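Local structure of osmolarity sensor protein EnvZ (Escherichia coli, 5XGA) at residues R49-S54 / V112-T117; A64-A69 / E88-V93. The protein acts as a membrane-bound sensor histidine kinase that responds to osmolarity and probably controls phosphorylation of its partner response regulator. All blocks are in the same frame, centred on the assembly; numbering follows the deposited sequence.

Contact 1 of 2, residues R49-S54 / V112-T117. With CPS (3-[(3-cholamidopropyl)dimethylammonio]-1-propanesulfonate), chain B.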
loop_
_atom_site.group_PDB
_atom_site.type_symbol
_atom_site.label_atom_id
_atom_site.label_comp_id
_atom_site.label_asym_id
_atom_site.label_seq_id
_atom_site.Cartn_x
_atom_site.Cartn_y
_atom_site.Cartn_z
ATOM N N ARG A 49 -8.271 4.509 -6.896
ATOM C CA ARG A 49 -8.206 4.205 -8.322
ATOM C C ARG A 49 -6.805 4.326 -8.899
ATOM O O ARG A 49 -6.334 3.423 -9.592
ATOM C CB ARG A 49 -9.165 5.106 -9.092
ATOM C CG ARG A 49 -10.611 4.790 -8.831
ATOM C CD ARG A 49 -11.523 5.532 -9.794
ATOM N NE ARG A 49 -12.807 5.836 -9.173
ATOM C CZ ARG A 49 -13.178 7.053 -8.787
ATOM N NH1 ARG A 49 -12.367 8.091 -8.973
ATOM N NH2 ARG A 49 -14.365 7.231 -8.222
ATOM N N GLU A 50 -6.133 5.434 -8.618
ATOM C CA GLU A 50 -4.804 5.676 -9.171
ATOM C C GLU A 50 -3.789 4.623 -8.705
ATOM O O GLU A 50 -2.880 4.261 -9.449
ATOM C CB GLU A 50 -4.323 7.081 -8.794
ATOM C CG GLU A 50 -3.005 7.485 -9.438
ATOM C CD GLU A 50 -3.076 7.535 -10.961
ATOM O OE1 GLU A 50 -4.162 7.840 -11.504
ATOM O OE2 GLU A 50 -2.043 7.264 -11.613
ATOM N N LEU A 51 -3.937 4.118 -7.483
ATOM C CA LEU A 51 -3.006 3.088 -7.039
ATOM C C LEU A 51 -3.242 1.766 -7.754
ATOM O O LEU A 51 -2.358 0.915 -7.784
ATOM C CB LEU A 51 -3.102 2.870 -5.538
ATOM C CG LEU A 51 -2.438 3.918 -4.662
ATOM C CD1 LEU A 51 -2.799 3.632 -3.207
ATOM C CD2 LEU A 51 -0.946 3.885 -4.850
ATOM N N GLY A 52 -4.437 1.578 -8.303
ATOM C CA GLY A 52 -4.769 0.297 -8.918
ATOM C C GLY A 52 -4.849 -0.837 -7.899
ATOM O O GLY A 52 -4.458 -1.978 -8.166
ATOM N N ILE A 53 -5.363 -0.526 -6.718
ATOM C CA ILE A 53 -5.522 -1.526 -5.678
ATOM C C ILE A 53 -6.535 -2.584 -6.094
ATOM O O ILE A 53 -7.632 -2.251 -6.549
ATOM C CB ILE A 53 -5.980 -0.883 -4.358
ATOM C CG1 ILE A 53 -4.811 -0.162 -3.682
ATOM C CG2 ILE A 53 -6.631 -1.932 -3.423
ATOM C CD1 ILE A 53 -5.237 0.804 -2.587
ATOM N N SER A 54 -6.152 -3.850 -5.946
ATOM C CA SER A 54 -7.106 -4.953 -5.971
ATOM C C SER A 54 -7.165 -5.551 -4.582
ATOM O O SER A 54 -6.139 -5.612 -3.898
ATOM C CB SER A 54 -6.700 -6.034 -6.984
ATOM O OG SER A 54 -6.731 -5.524 -8.307
ATOM N N VAL A 112 -4.148 -6.704 0.114
ATOM C CA VAL A 112 -4.169 -5.574 -0.814
ATOM C C VAL A 112 -3.077 -5.771 -1.857
ATOM O O VAL A 112 -1.900 -5.890 -1.506
ATOM C CB VAL A 112 -3.966 -4.234 -0.064
ATOM C CG1 VAL A 112 -3.743 -3.096 -1.025
ATOM C CG2 VAL A 112 -5.164 -3.947 0.850
ATOM N N ARG A 113 -3.466 -5.832 -3.130
ATOM C CA ARG A 113 -2.499 -6.021 -4.206
ATOM C C ARG A 113 -2.286 -4.727 -4.964
ATOM O O ARG A 113 -3.235 -4.160 -5.500
ATOM C CB ARG A 113 -2.952 -7.104 -5.183
ATOM C CG ARG A 113 -1.933 -7.346 -6.302
ATOM C CD ARG A 113 -2.550 -8.134 -7.444
ATOM N NE ARG A 113 -1.560 -8.427 -8.479
ATOM C CZ ARG A 113 -1.355 -7.673 -9.557
ATOM N NH1 ARG A 113 -2.074 -6.579 -9.762
ATOM N NH2 ARG A 113 -0.428 -8.025 -10.443
ATOM N N VAL A 114 -1.038 -4.268 -5.009
ATOM C CA VAL A 114 -0.703 -3.010 -5.674
ATOM C C VAL A 114 0.548 -3.172 -6.529
ATOM O O VAL A 114 1.648 -3.324 -6.003
ATOM C CB VAL A 114 -0.468 -1.865 -4.653
ATOM C CG1 VAL A 114 -0.416 -0.521 -5.355
ATOM C CG2 VAL A 114 -1.570 -1.843 -3.623
ATOM N N PRO A 115 0.379 -3.153 -7.854
ATOM C CA PRO A 115 1.516 -3.168 -8.782
ATOM C C PRO A 115 2.307 -1.873 -8.728
ATOM O O PRO A 115 1.713 -0.789 -8.657
ATOM C CB PRO A 115 0.851 -3.332 -10.154
ATOM C CG PRO A 115 -0.475 -2.681 -9.982
ATOM C CD PRO A 115 -0.905 -3.057 -8.566
ATOM N N LEU A 116 3.632 -1.983 -8.751
ATOM C CA LEU A 116 4.490 -0.811 -8.900
ATOM C C LEU A 116 4.379 -0.312 -10.341
ATOM O O LEU A 116 4.603 -1.074 -11.279
ATOM C CB LEU A 116 5.946 -1.147 -8.541
ATOM C CG LEU A 116 6.967 -0.000 -8.479
ATOM C CD1 LEU A 116 8.135 -0.398 -7.601
ATOM C CD2 LEU A 116 7.465 0.378 -9.863
ATOM N N THR A 117 4.025 0.955 -10.525
ATOM C CA THR A 117 3.860 1.480 -11.877
ATOM C C THR A 117 4.557 2.813 -12.066
ATOM O O THR A 117 4.984 3.444 -11.103
ATOM C CB THR A 117 2.374 1.668 -12.238
ATOM O OG1 THR A 117 1.808 2.672 -11.389
ATOM C CG2 THR A 117 1.607 0.373 -12.047
HETATM C C1 CPS B . -6.564 -0.271 3.572
HETATM C C2 CPS B . -7.935 -0.594 3.024
HETATM C C3 CPS B . -8.951 1.257 4.452
HETATM C C4 CPS B . -10.066 1.667 5.384
HETATM C C5 CPS B . -11.407 1.366 4.802
HETATM C C6 CPS B . -11.433 -0.094 4.434
HETATM C C7 CPS B . -12.852 -0.408 4.065
HETATM C C8 CPS B . -13.612 0.462 5.040
HETATM C C9 CPS B . -12.596 1.365 5.741
HETATM C C10 CPS B . -11.613 2.318 3.631
HETATM C C11 CPS B . -8.128 0.269 1.799
HETATM C C12 CPS B . -6.175 -1.180 4.722
HETATM C C13 CPS B . -6.178 -2.614 4.258
HETATM C C14 CPS B . -7.591 -2.972 3.824
HETATM C C15 CPS B . -8.021 -2.083 2.683
HETATM C C16 CPS B . -9.392 -2.504 2.182
HETATM C C17 CPS B . -10.530 -2.007 3.071
HETATM C C18 CPS B . -10.388 -0.510 3.417
HETATM C C19 CPS B . -9.032 -0.197 4.006
HETATM C C20 CPS B . -13.223 2.711 6.163
HETATM C C21 CPS B . -12.242 3.779 6.655
HETATM C C22 CPS B . -14.341 2.513 7.181
HETATM C C23 CPS B . -15.238 3.705 7.465
HETATM C C24 CPS B . -16.621 3.223 7.888
HETATM C C25 CPS B . -19.013 3.014 7.331
HETATM C C26 CPS B . -20.015 3.269 6.188
HETATM C C27 CPS B . -21.440 2.743 6.440
HETATM C C28 CPS B . -22.637 4.662 5.685
HETATM C C29 CPS B . -21.920 3.045 4.100
HETATM C C30 CPS B . -23.652 2.400 5.591
HETATM N N1 CPS B . -17.633 3.432 7.042
HETATM N N2 CPS B . -22.434 3.227 5.461
HETATM O O1 CPS B . -16.818 2.678 8.966
HETATM O O2 CPS B . -5.670 -3.441 5.304
HETATM O O3 CPS B . -10.658 -2.844 4.221
HETATM O O4 CPS B . -9.927 0.923 6.566
HETATM O O HOH W 1 -3.876 -5.018 -8.134
#

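Contact 2 of 2, residues A64-A69 / E88-V93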
loop_
_atom_site.group_PDB
_atom_site.type_symbol
_atom_site.label_atom_id
_atom_site.label_comp_id
_atom_site.label_asym_id
_atom_site.label_seq_id
_atom_site.Cartn_x
_atom_site.Cartn_y
_atom_site.Cartn_z
ATOM N N ALA A 64 -2.883 -15.917 -6.783
ATOM C CA ALA A 64 -2.743 -14.862 -7.787
ATOM C C ALA A 64 -1.341 -14.251 -7.842
ATOM O O ALA A 64 -1.055 -13.408 -8.704
ATOM C CB ALA A 64 -3.761 -13.782 -7.542
ATOM N N GLY A 65 -0.473 -14.672 -6.928
ATOM C CA GLY A 65 0.899 -14.192 -6.915
ATOM C C GLY A 65 1.487 -14.089 -5.521
ATOM O O GLY A 65 2.700 -13.970 -5.352
ATOM N N LEU A 66 0.621 -14.127 -4.518
ATOM C CA LEU A 66 1.065 -14.009 -3.137
ATOM C C LEU A 66 2.047 -15.115 -2.778
ATOM O O LEU A 66 2.982 -14.907 -2.015
ATOM C CB LEU A 66 -0.130 -14.046 -2.192
ATOM C CG LEU A 66 0.239 -14.021 -0.709
ATOM C CD1 LEU A 66 0.966 -12.732 -0.368
ATOM C CD2 LEU A 66 -1.001 -14.188 0.140
ATOM N N ARG A 67 1.847 -16.298 -3.346
ATOM C CA ARG A 67 2.637 -17.447 -2.926
ATOM C C ARG A 67 4.110 -17.301 -3.280
ATOM O O ARG A 67 4.970 -17.855 -2.601
ATOM C CB ARG A 67 2.064 -18.726 -3.526
ATOM C CG ARG A 67 1.007 -19.376 -2.641
ATOM C CD ARG A 67 1.634 -20.319 -1.639
ATOM N NE ARG A 67 2.530 -21.262 -2.301
ATOM C CZ ARG A 67 2.149 -22.428 -2.817
ATOM N NH1 ARG A 67 0.880 -22.811 -2.746
ATOM N NH2 ARG A 67 3.039 -23.215 -3.404
ATOM N N TRP A 68 4.404 -16.533 -4.323
ATOM C CA TRP A 68 5.786 -16.313 -4.735
ATOM C C TRP A 68 6.371 -15.078 -4.054
ATOM O O TRP A 68 7.572 -14.820 -4.121
ATOM C CB TRP A 68 5.867 -16.164 -6.254
ATOM C CG TRP A 68 4.959 -17.112 -6.994
ATOM C CD1 TRP A 68 4.092 -16.802 -8.006
ATOM C CD2 TRP A 68 4.813 -18.520 -6.759
ATOM N NE1 TRP A 68 3.426 -17.932 -8.423
ATOM C CE2 TRP A 68 3.850 -19.000 -7.673
ATOM C CE3 TRP A 68 5.409 -19.424 -5.869
ATOM C CZ2 TRP A 68 3.467 -20.344 -7.719
ATOM C CZ3 TRP A 68 5.028 -20.761 -5.917
ATOM C CH2 TRP A 68 4.067 -21.206 -6.837
ATOM N N ALA A 69 5.502 -14.317 -3.403
ATOM C CA ALA A 69 5.886 -13.057 -2.782
ATOM C C ALA A 69 6.678 -13.284 -1.493
ATOM O O ALA A 69 6.293 -14.103 -0.663
ATOM C CB ALA A 69 4.639 -12.220 -2.498
ATOM N N GLU A 88 1.998 -6.210 7.287
ATOM C CA GLU A 88 2.879 -7.106 6.565
ATOM C C GLU A 88 2.992 -6.617 5.115
ATOM O O GLU A 88 1.982 -6.377 4.470
ATOM C CB GLU A 88 2.348 -8.542 6.613
ATOM C CG GLU A 88 2.928 -9.495 5.572
ATOM C CD GLU A 88 4.325 -9.952 5.895
ATOM O OE1 GLU A 88 5.148 -9.095 6.266
ATOM O OE2 GLU A 88 4.605 -11.166 5.769
ATOM N N VAL A 89 4.217 -6.451 4.627
ATOM C CA VAL A 89 4.448 -6.143 3.224
ATOM C C VAL A 89 5.244 -7.281 2.603
ATOM O O VAL A 89 6.321 -7.631 3.082
ATOM C CB VAL A 89 5.212 -4.814 3.033
ATOM C CG1 VAL A 89 5.669 -4.658 1.581
ATOM C CG2 VAL A 89 4.350 -3.606 3.499
ATOM N N ARG A 90 4.706 -7.859 1.538
ATOM C CA ARG A 90 5.438 -8.864 0.775
ATOM C C ARG A 90 5.598 -8.378 -0.653
ATOM O O ARG A 90 4.734 -7.652 -1.163
ATOM C CB ARG A 90 4.713 -10.209 0.811
ATOM C CG ARG A 90 4.588 -10.798 2.198
ATOM C CD ARG A 90 4.188 -12.260 2.152
ATOM N NE ARG A 90 3.634 -12.664 3.438
ATOM C CZ ARG A 90 2.825 -13.700 3.609
ATOM N NH1 ARG A 90 2.484 -14.447 2.567
ATOM N NH2 ARG A 90 2.354 -13.982 4.817
ATOM N N VAL A 91 6.695 -8.749 -1.306
ATOM C CA VAL A 91 6.902 -8.282 -2.676
ATOM C C VAL A 91 7.156 -9.432 -3.628
ATOM O O VAL A 91 8.030 -10.284 -3.403
ATOM C CB VAL A 91 8.068 -7.290 -2.797
ATOM C CG1 VAL A 91 8.182 -6.797 -4.251
ATOM C CG2 VAL A 91 7.873 -6.106 -1.842
ATOM N N GLU A 92 6.369 -9.429 -4.692
ATOM C CA GLU A 92 6.475 -10.393 -5.772
ATOM C C GLU A 92 7.332 -9.743 -6.833
ATOM O O GLU A 92 6.879 -8.850 -7.561
ATOM C CB GLU A 92 5.076 -10.761 -6.281
ATOM C CG GLU A 92 4.988 -11.476 -7.593
ATOM C CD GLU A 92 3.544 -11.712 -7.985
ATOM O OE1 GLU A 92 3.298 -12.376 -9.008
ATOM O OE2 GLU A 92 2.647 -11.224 -7.261
ATOM N N VAL A 93 8.598 -10.140 -6.869
ATOM C CA VAL A 93 9.552 -9.525 -7.780
ATOM C C VAL A 93 9.532 -10.277 -9.097
ATOM O O VAL A 93 10.283 -9.964 -10.021
ATOM C CB VAL A 93 10.967 -9.492 -7.187
ATOM C CG1 VAL A 93 11.055 -8.408 -6.112
ATOM C CG2 VAL A 93 11.341 -10.857 -6.618
HETATM O O HOH W 2 0.178 -10.831 -8.928
HETATM O O HOH W 3 4.046 -15.278 0.278
#

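Contact 1 of 2, residues R49-S54 / V112-T117
Ser54 and Arg113 face each other as an antiparallel hydrogen-bonded pair, and the evidence is two nearly straight backbone bonds: Ser54 N to Arg113 O at 3.0 Å, and Arg113 N to Ser54 O at 2.8 Å, with an angle of 175° at the hydrogen. Their CB atoms stand 4.3 Å apart on one face of the sheet, where a water gathers the polar groups: it donates to Gly52 O and Arg113 O, accepts from Arg113 NH1 in the guanidinium plane, and is also hydrogen-bonded to Ser54 OG. The extended Arg113 chain, CG anti to the backbone N (chi1 -178°), brings the guanidinium edge to that water. A Schellman motif at Gly52, with positive phi, ends helix 41-51, and the chain then enters strand 54-57, an outermost strand of the antiparallel sheet, beside strand 110-115. Val114 is held between two neighbours, its CG1 lying 3.4 Å from Leu51 O and its CG2 3.7 Å from Ile53 CG1. The CG2 of Ile53 meets Val112 CG1 at 3.9 Å, the two side chains meeting at a slant, and Leu24 of helix 10-24 also touches Ile53. The other methyl of Val112, CG2, reaches the bound CPS steroid at C13, 3.8 Å away.

Contact 2 of 2, residues A64-A69 / E88-V93
Arg90 meets the loop through both its stem and its guanidinium: its CB lies 3.9 Å from Ala69 CB, while NH1 comes within 3.7 Å of Leu66 CD1. CG sits beside the backbone N (chi1 -62°) and the chain runs extended to NE, which carries the guanidinium past Ala69 to the leucine. NE is paired with Glu88 OE2 by a salt bridge of 2.9 Å; the oxygen lies in the guanidinium plane but is met 36° out of the carboxylate plane, and it also bonds His71. NH1 donates to a water that in turn donates to Leu66 O and Ala69 O, tying the turn to the strand indirectly. Replacing Arg90 by alanine removes the guanidinium, and is likely to leave Glu88 OE2 without its charged mate, the water without its NH1 donor and a gap beside Leu66. At Val91 the backbone makes the contact, its O taking a CA-H...O approach from Ala69 CA at 3.6 Å. Glu92, extended beyond CG, lays its carboxylate against Gly65, with OE2 3.5 Å from Gly65 CA. OE2 also stands near Gly65 O, acceptor to acceptor, but its polar needs are met by Trp101 NE1 and by a water shared with Ala64 O. The geometry is that of a helix-to-strand connection: helix 58-64 ends at positive-phi Gly65, and one turn of helical phi/psi leads into the short strand 70-71 bordering strand 87-92 in the antiparallel sheet.

Both contacts reach the same five-stranded antiparallel sheet, contact 1 at the border of its outermost strand 54-57 and contact 2 near the other outermost strand, 70-71. Their centres are 13 Å apart and their nearest atoms about 5 Å, without touching; strand 99-104 lies between strands 110-115 and 87-92. Along the chain contact 2 is nested within the loop closed by contact 1: residues 49-54 come first, then 64-69, 88-93 and finally 112-117. Together they close helix ends onto the two outer sides of one sheet in the periplasmic domain. Contact 1 also supplies Val112 to a CPS pocket, whereas neither CPS pocket includes a residue of contact 2.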